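Local coordinates for sulfonate ABC transporter, periplasmic sulfonate-binding protein SsuA (Methylobacillus flagellatus, PDB 3UIF) that probably binds sulfonates or related sulfate esters in the periplasm and hands them to an ABC transporter for uptake into the cell, at residues 37-41 with 42-46; 220-223 with 224-228; 160-164 with 165-169. All coordinates share one frame; numbering follows the deposited sequence.

Contact 1. Residues 37-41 with 42-46; sequences EELRK and QGIKV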
ATOM      1  N   GLU A  37     -14.754   2.212  18.806  1.00 51.69           N
ATOM      2  CA  GLU A  37     -15.771   1.822  19.777  1.00 53.83           C
ATOM      3  C   GLU A  37     -15.652   0.375  20.261  1.00 53.59           C
ATOM      4  O   GLU A  37     -15.772   0.118  21.457  1.00 54.89           O
ATOM      5  CB  GLU A  37     -17.167   2.124  19.244  1.00 55.03           C
ATOM      6  CG  GLU A  37     -18.313   1.638  20.133  1.00 57.30           C
ATOM      7  CD  GLU A  37     -18.254   2.140  21.589  1.00 58.88           C
ATOM      8  OE1 GLU A  37     -17.583   3.163  21.886  1.00 58.76           O
ATOM      9  OE2 GLU A  37     -18.898   1.499  22.456  1.00 61.62           O
ATOM     10  N   GLU A  38     -15.397  -0.555  19.349  1.00 51.88           N
ATOM     11  CA  GLU A  38     -15.240  -1.972  19.699  1.00 51.95           C
ATOM     12  C   GLU A  38     -14.024  -2.246  20.577  1.00 51.66           C
ATOM     13  O   GLU A  38     -14.051  -3.135  21.455  1.00 52.47           O
ATOM     14  CB  GLU A  38     -15.162  -2.831  18.441  1.00 51.38           C
ATOM     15  CG  GLU A  38     -16.506  -3.017  17.737  1.00 51.20           C
ATOM     16  CD  GLU A  38     -16.404  -3.932  16.533  1.00 53.98           C
ATOM     17  OE1 GLU A  38     -15.274  -4.089  15.993  1.00 50.19           O
ATOM     18  OE2 GLU A  38     -17.447  -4.504  16.130  1.00 57.41           O
ATOM     19  N   LEU A  39     -12.957  -1.481  20.354  1.00 50.72           N
ATOM     20  CA  LEU A  39     -11.778  -1.570  21.206  1.00 50.68           C
ATOM     21  C   LEU A  39     -12.012  -0.973  22.573  1.00 52.27           C
ATOM     22  O   LEU A  39     -11.455  -1.451  23.564  1.00 52.75           O
ATOM     23  CB  LEU A  39     -10.566  -0.948  20.527  1.00 49.25           C
ATOM     24  CG  LEU A  39     -10.050  -1.928  19.461  1.00 46.72           C
ATOM     25  CD1 LEU A  39      -8.987  -1.281  18.586  1.00 45.06           C
ATOM     26  CD2 LEU A  39      -9.530  -3.206  20.107  1.00 45.10           C
ATOM     27  N   ARG A  40     -12.853   0.061  22.620  1.00 53.30           N
ATOM     28  CA  ARG A  40     -13.234   0.689  23.869  1.00 55.04           C
ATOM     29  C   ARG A  40     -13.878  -0.340  24.816  1.00 56.46           C
ATOM     30  O   ARG A  40     -13.519  -0.402  25.996  1.00 57.56           O
ATOM     31  CB  ARG A  40     -14.138   1.895  23.605  1.00 56.39           C
ATOM     32  CG  ARG A  40     -14.272   2.844  24.791  1.00 58.53           C
ATOM     33  CD  ARG A  40     -14.856   4.192  24.383  1.00 60.97           C
ATOM     34  NE  ARG A  40     -14.815   5.157  25.488  1.00 63.27           N
ATOM     35  CZ  ARG A  40     -13.832   6.039  25.700  1.00 63.18           C
ATOM     36  NH1 ARG A  40     -12.788   6.096  24.870  1.00 61.27           N
ATOM     37  NH2 ARG A  40     -13.886   6.867  26.748  1.00 65.07           N
ATOM     38  N   LYS A  41     -14.782  -1.168  24.283  1.00 56.37           N
ATOM     39  CA  LYS A  41     -15.397  -2.279  25.042  1.00 57.78           C
ATOM     40  C   LYS A  41     -14.363  -3.239  25.644  1.00 57.02           C
ATOM     41  O   LYS A  41     -14.587  -3.825  26.703  1.00 58.44           O
ATOM     42  CB  LYS A  41     -16.370  -3.060  24.159  1.00 57.69           C
ATOM     43  CG  LYS A  41     -17.577  -2.237  23.736  1.00 62.22           C
ATOM     44  CD  LYS A  41     -18.230  -2.784  22.471  1.00 64.02           C
ATOM     45  CE  LYS A  41     -19.492  -2.001  22.130  1.00 65.87           C
ATOM     46  NZ  LYS A  41     -20.457  -2.815  21.336  1.00 67.39           N
ATOM     47  N   GLN A  42     -13.228  -3.375  24.968  1.00 55.28           N
ATOM     48  CA  GLN A  42     -12.139  -4.225  25.424  1.00 54.84           C
ATOM     49  C   GLN A  42     -11.261  -3.574  26.502  1.00 55.62           C
ATOM     50  O   GLN A  42     -10.296  -4.188  26.967  1.00 55.37           O
ATOM     51  CB  GLN A  42     -11.242  -4.562  24.242  1.00 53.05           C
ATOM     52  CG  GLN A  42     -10.950  -6.031  24.093  1.00 53.56           C
ATOM     53  CD  GLN A  42     -11.935  -6.665  23.157  1.00 53.44           C
ATOM     54  OE1 GLN A  42     -12.277  -6.086  22.123  1.00 51.89           O
ATOM     55  NE2 GLN A  42     -12.409  -7.850  23.510  1.00 54.99           N
ATOM     56  N   GLY A  43     -11.580  -2.335  26.874  1.00 56.30           N
ATOM     57  CA  GLY A  43     -10.744  -1.553  27.795  1.00 57.15           C
ATOM     58  C   GLY A  43      -9.589  -0.830  27.108  1.00 55.51           C
ATOM     59  O   GLY A  43      -8.631  -0.421  27.760  1.00 55.93           O
ATOM     60  N   ILE A  44      -9.690  -0.673  25.788  1.00 54.15           N
ATOM     61  CA  ILE A  44      -8.646  -0.050  24.989  1.00 52.94           C
ATOM     62  C   ILE A  44      -9.118   1.265  24.382  1.00 52.40           C
ATOM     63  O   ILE A  44     -10.156   1.319  23.722  1.00 52.80           O
ATOM     64  CB  ILE A  44      -8.165  -0.982  23.857  1.00 51.14           C
ATOM     65  CG1 ILE A  44      -7.498  -2.228  24.444  1.00 51.17           C
ATOM     66  CG2 ILE A  44      -7.209  -0.245  22.921  1.00 49.36           C
ATOM     67  CD1 ILE A  44      -7.240  -3.344  23.452  1.00 48.33           C
ATOM     68  N   LYS A  45      -8.343   2.319  24.623  1.00 52.85           N
ATOM     69  CA  LYS A  45      -8.548   3.596  23.967  1.00 53.36           C
ATOM     70  C   LYS A  45      -7.509   3.806  22.867  1.00 51.34           C
ATOM     71  O   LYS A  45      -6.319   3.995  23.136  1.00 51.38           O
ATOM     72  CB  LYS A  45      -8.499   4.746  24.975  1.00 54.80           C
ATOM     73  CG  LYS A  45      -8.721   6.129  24.364  1.00 55.30           C
ATOM     74  CD  LYS A  45      -8.537   7.210  25.423  1.00 58.17           C
ATOM     75  CE  LYS A  45      -8.646   8.606  24.829  1.00 59.06           C
ATOM     76  NZ  LYS A  45      -8.541   9.623  25.918  1.00 62.16           N
ATOM     77  N   VAL A  46      -7.974   3.778  21.624  1.00 50.17           N
ATOM     78  CA  VAL A  46      -7.117   4.085  20.501  1.00 48.98           C
ATOM     79  C   VAL A  46      -6.928   5.588  20.424  1.00 49.92           C
ATOM     80  O   VAL A  46      -7.872   6.350  20.623  1.00 51.09           O
ATOM     81  CB  VAL A  46      -7.642   3.498  19.169  1.00 47.67           C
ATOM     82  CG1 VAL A  46      -9.162   3.581  19.111  1.00 48.41           C
ATOM     83  CG2 VAL A  46      -7.006   4.188  17.956  1.00 46.59           C
TER
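Leu39 and Ile44 meet at an oblique angle through their ends, CD2 of the leucine coming to 4.1 Å from CD1 of the isoleucine. Both first torsions set the main branch anti to the carbonyl carbon and both second torsions are near-anti; together they bring Leu39 CD2 and Ile44 CD1 to each other, while Ile44 CG2 lies near Leu39 CB. Helix 215-233 covers this face: Ile221 packs on Leu39, and Ile217 and Ala220 pack on Ile44.

Arg40 and Lys45 are arranged quite differently. They run side by side and point the same way, off the exposed face. With CG anti to the backbone N (chi1 -164°) and the chain extended as far as NE, Arg40 brings NH1 to 4.1 Å from CG of Lys45. The two like charges stay apart, NH1 of Arg40 being 5.6 Å from NZ of Lys45, and Leu5 touches both side chains.

Between these two faces helix 35-41 closes in a Schellman motif and the chain turns back into strand 44-51. Leu39 O takes the N-H of Ile44 at 2.9 Å and a weak bond from Gln42 N, while Gly43 N reaches Arg40 O, also at 2.9 Å, from above the carbonyl plane. Gly43, at a phi of 84°, is the first residue to leave helical geometry. Past the glycine the strand axis runs at 152° to that of the helix, and backbone bonds from Gly43 and Lys45 to Lys6, and from Lys45 to Val8, join it to strand 6-17 in the sheet.

Contact 2. Residues 220-223 with 224-228; sequences AIVT and AYLKS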
ATOM      1  N   ALA A 220      -6.576  -7.974  20.148  1.00 44.57           N
ATOM      2  CA  ALA A 220      -7.832  -7.266  20.166  1.00 44.44           C
ATOM      3  C   ALA A 220      -7.865  -6.297  18.986  1.00 43.41           C
ATOM      4  O   ALA A 220      -8.866  -6.201  18.268  1.00 43.06           O
ATOM      5  CB  ALA A 220      -8.019  -6.556  21.491  1.00 46.23           C
ATOM      6  N   ILE A 221      -6.736  -5.628  18.753  1.00 43.18           N
ATOM      7  CA  ILE A 221      -6.577  -4.732  17.602  1.00 41.69           C
ATOM      8  C   ILE A 221      -6.738  -5.432  16.254  1.00 40.87           C
ATOM      9  O   ILE A 221      -7.515  -4.987  15.407  1.00 40.43           O
ATOM     10  CB  ILE A 221      -5.265  -3.940  17.703  1.00 41.62           C
ATOM     11  CG1 ILE A 221      -5.529  -2.673  18.491  1.00 43.10           C
ATOM     12  CG2 ILE A 221      -4.720  -3.540  16.337  1.00 40.63           C
ATOM     13  CD1 ILE A 221      -4.403  -2.325  19.415  1.00 43.45           C
ATOM     14  N   VAL A 222      -6.014  -6.528  16.068  1.00 40.88           N
ATOM     15  CA  VAL A 222      -6.119  -7.321  14.841  1.00 40.07           C
ATOM     16  C   VAL A 222      -7.528  -7.895  14.611  1.00 40.46           C
ATOM     17  O   VAL A 222      -8.090  -7.760  13.515  1.00 39.99           O
ATOM     18  CB  VAL A 222      -5.062  -8.437  14.778  1.00 40.21           C
ATOM     19  CG1 VAL A 222      -5.169  -9.166  13.452  1.00 39.73           C
ATOM     20  CG2 VAL A 222      -3.659  -7.856  14.961  1.00 40.12           C
ATOM     21  N   THR A 223      -8.106  -8.520  15.632  1.00 41.54           N
ATOM     22  CA  THR A 223      -9.473  -9.006  15.515  1.00 42.02           C
ATOM     23  C   THR A 223     -10.412  -7.854  15.133  1.00 41.93           C
ATOM     24  O   THR A 223     -11.196  -7.983  14.192  1.00 41.81           O
ATOM     25  CB  THR A 223      -9.948  -9.686  16.800  1.00 43.45           C
ATOM     26  OG1 THR A 223      -9.213 -10.900  16.992  1.00 44.22           O
ATOM     27  CG2 THR A 223     -11.410  -9.999  16.718  1.00 44.18           C
ATOM     28  N   ALA A 224     -10.310  -6.727  15.839  1.00 42.13           N
ATOM     29  CA  ALA A 224     -11.169  -5.570  15.564  1.00 42.14           C
ATOM     30  C   ALA A 224     -10.964  -5.032  14.147  1.00 41.16           C
ATOM     31  O   ALA A 224     -11.927  -4.739  13.451  1.00 41.65           O
ATOM     32  CB  ALA A 224     -10.966  -4.475  16.600  1.00 42.71           C
ATOM     33  N   TYR A 225      -9.709  -4.925  13.730  1.00 40.25           N
ATOM     34  CA  TYR A 225      -9.360  -4.537  12.381  1.00 40.19           C
ATOM     35  C   TYR A 225     -10.028  -5.392  11.311  1.00 39.28           C
ATOM     36  O   TYR A 225     -10.686  -4.872  10.413  1.00 39.02           O
ATOM     37  CB  TYR A 225      -7.854  -4.625  12.193  1.00 38.75           C
ATOM     38  CG  TYR A 225      -7.396  -4.212  10.811  1.00 37.92           C
ATOM     39  CD1 TYR A 225      -7.318  -2.869  10.462  1.00 37.72           C
ATOM     40  CD2 TYR A 225      -7.017  -5.169   9.867  1.00 37.55           C
ATOM     41  CE1 TYR A 225      -6.883  -2.484   9.209  1.00 37.31           C
ATOM     42  CE2 TYR A 225      -6.582  -4.807   8.608  1.00 36.84           C
ATOM     43  CZ  TYR A 225      -6.519  -3.459   8.278  1.00 36.72           C
ATOM     44  OH  TYR A 225      -6.081  -3.073   7.023  1.00 36.37           O
ATOM     45  N   LEU A 226      -9.827  -6.700  11.394  1.00 39.37           N
ATOM     46  CA  LEU A 226     -10.428  -7.622  10.433  1.00 39.39           C
ATOM     47  C   LEU A 226     -11.963  -7.552  10.385  1.00 40.26           C
ATOM     48  O   LEU A 226     -12.565  -7.739   9.321  1.00 39.97           O
ATOM     49  CB  LEU A 226      -9.939  -9.054  10.672  1.00 39.16           C
ATOM     50  CG  LEU A 226      -8.444  -9.234  10.419  1.00 39.26           C
ATOM     51  CD1 LEU A 226      -8.005 -10.657  10.728  1.00 39.89           C
ATOM     52  CD2 LEU A 226      -8.067  -8.858   8.988  1.00 37.87           C
ATOM     53  N   LYS A 227     -12.592  -7.270  11.525  1.00 41.21           N
ATOM     54  CA  LYS A 227     -14.043  -7.070  11.532  1.00 41.92           C
ATOM     55  C   LYS A 227     -14.441  -5.972  10.559  1.00 41.75           C
ATOM     56  O   LYS A 227     -15.346  -6.169   9.746  1.00 42.22           O
ATOM     57  CB  LYS A 227     -14.558  -6.763  12.922  1.00 43.41           C
ATOM     58  CG  LYS A 227     -14.910  -8.003  13.711  1.00 44.54           C
ATOM     59  CD  LYS A 227     -14.999  -7.698  15.193  1.00 46.23           C
ATOM     60  CE  LYS A 227     -16.299  -8.246  15.747  1.00 49.45           C
ATOM     61  NZ  LYS A 227     -16.280  -8.252  17.236  1.00 52.55           N
ATOM     62  N   SER A 228     -13.736  -4.841  10.617  1.00 41.21           N
ATOM     63  CA  SER A 228     -13.971  -3.743   9.687  1.00 40.72           C
ATOM     64  C   SER A 228     -13.696  -4.170   8.238  1.00 40.03           C
ATOM     65  O   SER A 228     -14.490  -3.886   7.335  1.00 40.38           O
ATOM     66  CB  SER A 228     -13.103  -2.537  10.042  1.00 40.40           C
ATOM     67  OG  SER A 228     -13.414  -2.027  11.319  1.00 41.37           O
TER
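Leu226 lies beside the carbonyl oxygen of Val222, its CG 3.4 Å from that O, and its CD1 reaches on to the CG1 of Val222 at 4.2 Å. With CG anti to its own carbonyl carbon (chi1 -65°), the leucine leans back along the preceding turn. The same oxygen accepts the N-H of Leu226 at 2.9 Å in a bond that is almost straight, 178° at the hydrogen, with the donor nearly along the C=O axis. One oxygen thus has both a backbone bond and the leucine's hydrocarbon next to it.

Tyr225 takes the other course. Its CG is anti to the backbone N (chi1 -179°), and CB stays by the previous turn, 3.3 Å from Ile221 O, while the end of the side chain leads away from that turn. The tyrosine also touches Trp95, in a loop, and Ala93 of strand 89-94, and its hydroxyl is hydrogen-bonded to Ser26 OG.

All of this is regular alpha-helix, the middle of helix 215-233, with each N-H from Ala224 to Lys227 bonded four residues back. The helix is wedged between neighbours: helix 35-41 lies against Ala220, Ile221 and Ala224, whereas helix 308-316 meets Val222, Thr223 and Leu226, and strand 89-94 also takes Val222.

Ala224, which touches Phe35 of helix 35-41, sets its CB 3.2 Å from Ala220 O. Thr223 OG1 is hydrogen-bonded to Gln219 NE2 and Glu316 OE2. On the exposed edge the Lys227 chain follows the Thr223 carbonyl, CG lying 3.7 Å from Thr223 O.

Contact 3. Residues 160-164 with 165-169; sequences AALAS and GTVDG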
ATOM      1  N   ALA A 160       2.062  16.445 -15.940  1.00 54.04           N
ATOM      2  CA  ALA A 160       2.190  17.635 -16.776  1.00 55.90           C
ATOM      3  C   ALA A 160       3.177  17.441 -17.940  1.00 56.82           C
ATOM      4  O   ALA A 160       2.905  17.880 -19.061  1.00 57.87           O
ATOM      5  CB  ALA A 160       2.573  18.839 -15.936  1.00 57.19           C
ATOM      6  N   ALA A 161       4.299  16.770 -17.669  1.00 56.46           N
ATOM      7  CA  ALA A 161       5.335  16.508 -18.674  1.00 57.07           C
ATOM      8  C   ALA A 161       4.857  15.598 -19.795  1.00 56.72           C
ATOM      9  O   ALA A 161       5.159  15.840 -20.956  1.00 58.15           O
ATOM     10  CB  ALA A 161       6.573  15.930 -18.024  1.00 57.23           C
ATOM     11  N   LEU A 162       4.102  14.561 -19.444  1.00 55.00           N
ATOM     12  CA  LEU A 162       3.568  13.642 -20.442  1.00 54.56           C
ATOM     13  C   LEU A 162       2.536  14.324 -21.323  1.00 55.37           C
ATOM     14  O   LEU A 162       2.506  14.101 -22.531  1.00 56.18           O
ATOM     15  CB  LEU A 162       2.931  12.415 -19.782  1.00 52.45           C
ATOM     16  CG  LEU A 162       2.397  11.447 -20.835  1.00 52.11           C
ATOM     17  CD1 LEU A 162       3.318  10.252 -20.990  1.00 51.91           C
ATOM     18  CD2 LEU A 162       0.987  11.024 -20.496  1.00 50.79           C
ATOM     19  N   ALA A 163       1.686  15.139 -20.699  1.00 55.47           N
ATOM     20  CA  ALA A 163       0.670  15.917 -21.399  1.00 56.63           C
ATOM     21  C   ALA A 163       1.296  16.860 -22.415  1.00 58.72           C
ATOM     22  O   ALA A 163       0.686  17.175 -23.440  1.00 60.21           O
ATOM     23  CB  ALA A 163      -0.171  16.694 -20.399  1.00 56.70           C
ATOM     24  N   SER A 164       2.520  17.290 -22.127  1.00 59.59           N
ATOM     25  CA  SER A 164       3.286  18.190 -22.997  1.00 62.11           C
ATOM     26  C   SER A 164       4.037  17.489 -24.116  1.00 62.56           C
ATOM     27  O   SER A 164       4.395  18.121 -25.100  1.00 64.53           O
ATOM     28  CB  SER A 164       4.313  18.966 -22.172  1.00 62.92           C
ATOM     29  OG  SER A 164       3.674  19.864 -21.297  1.00 64.21           O
ATOM     30  N   GLY A 165       4.299  16.197 -23.949  1.00 60.83           N
ATOM     31  CA  GLY A 165       5.244  15.489 -24.812  1.00 61.55           C
ATOM     32  C   GLY A 165       6.690  15.814 -24.462  1.00 62.67           C
ATOM     33  O   GLY A 165       7.579  15.728 -25.308  1.00 64.33           O
ATOM     34  N   THR A 166       6.914  16.211 -23.211  1.00 62.06           N
ATOM     35  CA  THR A 166       8.250  16.452 -22.652  1.00 63.13           C
ATOM     36  C   THR A 166       8.914  15.117 -22.282  1.00 61.78           C
ATOM     37  O   THR A 166      10.135  14.985 -22.335  1.00 63.13           O
ATOM     38  CB  THR A 166       8.168  17.441 -21.460  1.00 62.86           C
ATOM     39  OG1 THR A 166       8.180  18.784 -21.972  1.00 65.38           O
ATOM     40  CG2 THR A 166       9.318  17.256 -20.440  1.00 63.11           C
ATOM     41  N   VAL A 167       8.098  14.136 -21.923  1.00 59.67           N
ATOM     42  CA  VAL A 167       8.536  12.744 -21.802  1.00 58.91           C
ATOM     43  C   VAL A 167       7.744  11.872 -22.774  1.00 58.09           C
ATOM     44  O   VAL A 167       6.753  12.308 -23.352  1.00 58.29           O
ATOM     45  CB  VAL A 167       8.372  12.186 -20.367  1.00 56.91           C
ATOM     46  CG1 VAL A 167       9.297  12.908 -19.399  1.00 57.51           C
ATOM     47  CG2 VAL A 167       6.920  12.268 -19.915  1.00 55.17           C
ATOM     48  N   ASP A 168       8.187  10.640 -22.950  1.00 57.89           N
ATOM     49  CA  ASP A 168       7.544   9.729 -23.883  1.00 57.68           C
ATOM     50  C   ASP A 168       6.747   8.650 -23.129  1.00 55.46           C
ATOM     51  O   ASP A 168       5.989   7.884 -23.721  1.00 54.84           O
ATOM     52  CB  ASP A 168       8.605   9.147 -24.814  1.00 58.96           C
ATOM     53  CG  ASP A 168       9.486  10.242 -25.454  1.00 62.53           C
ATOM     54  OD1 ASP A 168       8.973  11.060 -26.257  1.00 62.57           O
ATOM     55  OD2 ASP A 168      10.700  10.298 -25.150  1.00 64.76           O
ATOM     56  N   GLY A 169       6.911   8.622 -21.809  1.00 54.28           N
ATOM     57  CA  GLY A 169       6.183   7.699 -20.954  1.00 52.07           C
ATOM     58  C   GLY A 169       6.145   8.164 -19.514  1.00 51.14           C
ATOM     59  O   GLY A 169       6.988   8.949 -19.077  1.00 52.12           O
TER
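Val167 sets its CG2 against the last turn of helix 155-164, 3.7 Å from Leu162 CA and 4.0 Å from Leu162 CB, with Ala161 CB at 4.1 Å from the same methyl. That methyl stands between the valine's own backbone N and carbonyl carbon (CG1 at chi1 -66°). Leu162 carries the packing deeper: its CG is anti to the backbone N, and CD1 comes to 3.8 Å from Gly169 CA. Val104 and Pro106 of strand 102-106 touch Leu162, and strand 121-124 touches Val167.

The solvent side is looser. There the side chains of Ser164 and Thr166 come no nearer than 3.9 Å, CB to OG1, while Ser164 OG turns back to bond Ala160 O at 3.1 Å.

The helix ends here in a Schellman motif. Thr166 N bonds Ala161 O at 2.9 Å, Gly165 N approaches Leu162 O from above the carbonyl plane, and Gly165 leaves helical angles with a positive phi (76°). Backbone bonds thus satisfy carbonyls at the helix end, and the outgoing chain is held both by the apolar contacts of Val167 and Leu162 and by bonds to strand 121-124: Asp168 OD2 and backbone to Lys121, Gly169 backbone to Ala123.

Contacts 1 and 2 form one packed region, their centres 11 Å apart. Leu39 is the main bridge: its CD1 lies 3.7 Å from Ile221 CG1, while CD2 sits 3.6 Å from Ala220 O. Ile44 CD1 adds a touch on Ala220 CB at 3.8 Å, so the mid-helix turn of contact 2 backs the helix-to-strand turn of contact 1. Contact 3 stands on the other side of the chain's centre, about 50 Å from contact 1 and 44 Å from contact 2, centre to centre. It leads into the five-stranded sheet, contact 1 into the six-stranded one, consistent with the two lobes of a periplasmic binding protein, between which ligand is usually held.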